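PDB 5OHT: sulfoquinovosidase from Escherichia coli, which hydrolyses sulfoquinovosyl diacylglycerides and simple sulfoquinovosides such as sulfoquinovosyl glycerol, releasing sulfoquinovose for sulfoglycolysis. Local coordinates for residues 132-137 with 178-183. Sequence-based numbering, arbitrary orientation.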
loop_
_atom_site.group_PDB
_atom_site.type_symbol
_atom_site.label_atom_id
_atom_site.label_comp_id
_atom_site.label_asym_id
_atom_site.label_seq_id
_atom_site.Cartn_x
_atom_site.Cartn_y
_atom_site.Cartn_z
ATOM N N CYS A 132 -6.361 7.923 0.580
ATOM C CA CYS A 132 -5.035 8.527 0.331
ATOM C C CYS A 132 -3.926 7.430 0.283
ATOM O O CYS A 132 -2.775 7.716 0.614
ATOM C CB CYS A 132 -4.666 9.634 1.308
ATOM S SG CYS A 132 -5.622 11.178 0.954
ATOM N N GLY A 133 -4.260 6.265 -0.241
ATOM C CA GLY A 133 -3.263 5.168 -0.385
ATOM C C GLY A 133 -3.179 4.318 0.853
ATOM O O GLY A 133 -4.219 3.976 1.448
ATOM N N GLU A 134 -1.939 4.031 1.279
ATOM C CA GLU A 134 -1.667 3.163 2.442
ATOM C C GLU A 134 -1.235 4.029 3.613
ATOM O O GLU A 134 -0.119 4.566 3.620
ATOM C CB GLU A 134 -0.602 2.079 2.073
ATOM C CG GLU A 134 -0.563 0.942 3.115
ATOM C CD GLU A 134 0.553 -0.084 2.863
ATOM O OE1 GLU A 134 1.568 0.306 2.224
ATOM O OE2 GLU A 134 0.437 -1.233 3.308
ATOM N N GLN A 135 -2.121 4.152 4.614
ATOM C CA GLN A 135 -1.917 5.020 5.767
ATOM C C GLN A 135 -1.798 4.154 7.031
ATOM O O GLN A 135 -2.624 3.246 7.268
ATOM C CB GLN A 135 -3.077 6.001 5.870
ATOM C CG GLN A 135 -3.040 7.076 4.742
ATOM C CD GLN A 135 -1.810 7.952 4.694
ATOM O OE1 GLN A 135 -1.126 8.174 5.720
ATOM N NE2 GLN A 135 -1.522 8.494 3.489
ATOM N N PHE A 136 -0.729 4.364 7.804
ATOM C CA PHE A 136 -0.369 3.454 8.883
ATOM C C PHE A 136 -0.705 3.966 10.275
ATOM O O PHE A 136 -0.748 3.122 11.221
ATOM C CB PHE A 136 1.137 3.110 8.822
ATOM C CG PHE A 136 1.547 2.239 7.653
ATOM C CD1 PHE A 136 1.859 2.795 6.429
ATOM C CD2 PHE A 136 1.728 0.871 7.809
ATOM C CE1 PHE A 136 2.339 2.048 5.352
ATOM C CE2 PHE A 136 2.173 0.104 6.763
ATOM C CZ PHE A 136 2.481 0.667 5.517
ATOM N N SER A 137 -0.801 5.288 10.478
ATOM C CA SER A 137 -1.232 5.919 11.726
ATOM C C SER A 137 -2.702 6.280 11.876
ATOM O O SER A 137 -3.226 6.295 12.982
ATOM C CB SER A 137 -0.357 7.163 12.087
ATOM O OG SER A 137 1.003 6.730 12.278
ATOM N N TYR A 178 2.530 10.516 8.625
ATOM C CA TYR A 178 2.101 10.544 7.229
ATOM C C TYR A 178 3.095 9.874 6.260
ATOM O O TYR A 178 2.800 9.777 5.054
ATOM C CB TYR A 178 1.827 12.028 6.778
ATOM C CG TYR A 178 3.023 12.913 6.865
ATOM C CD1 TYR A 178 3.924 13.036 5.814
ATOM C CD2 TYR A 178 3.266 13.643 8.028
ATOM C CE1 TYR A 178 5.073 13.809 5.942
ATOM C CE2 TYR A 178 4.398 14.414 8.182
ATOM C CZ TYR A 178 5.278 14.507 7.115
ATOM O OH TYR A 178 6.408 15.236 7.275
ATOM N N TRP A 179 4.247 9.423 6.756
ATOM C CA TRP A 179 5.235 8.784 5.860
ATOM C C TRP A 179 4.673 7.395 5.388
ATOM O O TRP A 179 4.030 6.678 6.175
ATOM C CB TRP A 179 6.580 8.605 6.574
ATOM C CG TRP A 179 7.399 9.869 6.813
ATOM C CD1 TRP A 179 6.936 11.128 7.065
ATOM C CD2 TRP A 179 8.851 9.958 6.837
ATOM N NE1 TRP A 179 8.018 11.997 7.236
ATOM C CE2 TRP A 179 9.193 11.295 7.121
ATOM C CE3 TRP A 179 9.885 9.025 6.658
ATOM C CZ2 TRP A 179 10.533 11.722 7.228
ATOM C CZ3 TRP A 179 11.229 9.444 6.807
ATOM C CH2 TRP A 179 11.526 10.782 7.058
ATOM N N THR A 180 4.894 7.084 4.135
ATOM C CA THR A 180 4.427 5.818 3.484
ATOM C C THR A 180 5.113 5.525 2.143
ATOM O O THR A 180 5.484 6.435 1.369
ATOM C CB THR A 180 2.859 5.810 3.316
ATOM O OG1 THR A 180 2.424 4.632 2.670
ATOM C CG2 THR A 180 2.363 7.070 2.576
ATOM N N PHE A 181 5.231 4.228 1.864
ATOM C CA PHE A 181 5.653 3.717 0.587
ATOM C C PHE A 181 4.595 3.957 -0.535
ATOM O O PHE A 181 4.950 3.907 -1.726
ATOM C CB PHE A 181 5.973 2.203 0.622
ATOM C CG PHE A 181 6.700 1.697 1.842
ATOM C CD1 PHE A 181 8.072 1.843 1.979
ATOM C CD2 PHE A 181 6.017 0.986 2.827
ATOM C CE1 PHE A 181 8.747 1.301 3.083
ATOM C CE2 PHE A 181 6.669 0.490 3.948
ATOM C CZ PHE A 181 8.050 0.627 4.052
ATOM N N PHE A 182 3.325 4.201 -0.182
ATOM C CA PHE A 182 2.206 4.235 -1.176
ATOM C C PHE A 182 1.176 5.347 -0.794
ATOM O O PHE A 182 0.063 5.035 -0.349
ATOM C CB PHE A 182 1.531 2.852 -1.180
ATOM C CG PHE A 182 0.484 2.570 -2.290
ATOM C CD1 PHE A 182 -0.055 3.545 -3.109
ATOM C CD2 PHE A 182 0.089 1.262 -2.507
ATOM C CE1 PHE A 182 -0.978 3.221 -4.086
ATOM C CE2 PHE A 182 -0.833 0.926 -3.488
ATOM C CZ PHE A 182 -1.382 1.907 -4.289
ATOM N N PRO A 183 1.582 6.627 -0.875
ATOM C CA PRO A 183 0.586 7.694 -0.782
ATOM C C PRO A 183 -0.135 7.767 -2.169
ATOM O O PRO A 183 0.457 7.368 -3.188
ATOM C CB PRO A 183 1.433 8.930 -0.548
ATOM C CG PRO A 183 2.736 8.667 -1.349
ATOM C CD PRO A 183 2.869 7.134 -1.400
HETATM O O HOH W 1 1.133 6.601 6.652
HETATM O O HOH W 2 0.649 10.529 3.503
#
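Two backbone groups share the hydroxyl of Thr180. OG1 donates to Glu134 O at 2.7 Å, lying in the plane of that carbonyl, and accepts from Phe182 N at 3.0 Å in a nearly straight bond (172° at the hydrogen). The second bond, made two residues on, defines an ST turn. With OG1 anti to the backbone N (chi1 178°), the hydroxyl can meet both partners; the same atom lies close to the ring plane of Phe136, 3.7 Å from its CE1 edge. A valine at Thr180 would probably leave Glu134 O without this donor and Phe182 N without its acceptor, freeing the turn to shift.

The carbonyl of that same Phe182 takes the hydrogen of Glu134 N at 2.8 Å. Gly133 CA adds a CA-H...O contact to the same oxygen. Any beta carbon on Gly133 would collide with Phe182 O, and with the backbone turned as it is here it would also be jammed against the carbonyl oxygen of Cys132. Gly133 and Pro183 form an antiparallel, non-hydrogen-bonded pair, so the end of strand 129-133 is joined here to the start of strand 183-184 in the galactose mutarotase-like N-terminal domain of this family 31 glycosidase.

Farther from the strand pair, water replaces direct bonds. One molecule accepts from Phe136 N and lies within hydrogen-bonding distance of Gln135 OE1 and Trp179 O; another accepts from Gln135 NE2 at 3.0 Å and lies near Tyr178 O. That amide nitrogen also donates to Cys132 O, approaching from above the carbonyl plane. The extended side chain of Glu134 carries OE2 to a hydrogen bond with His501, while Phe136 CZ and Phe181 CD2 make a looser apolar contact at 4.5 Å. Phe181 in turn touches Glu408, an active-site residue by similarity, which places this buried junction beside the catalytic barrel.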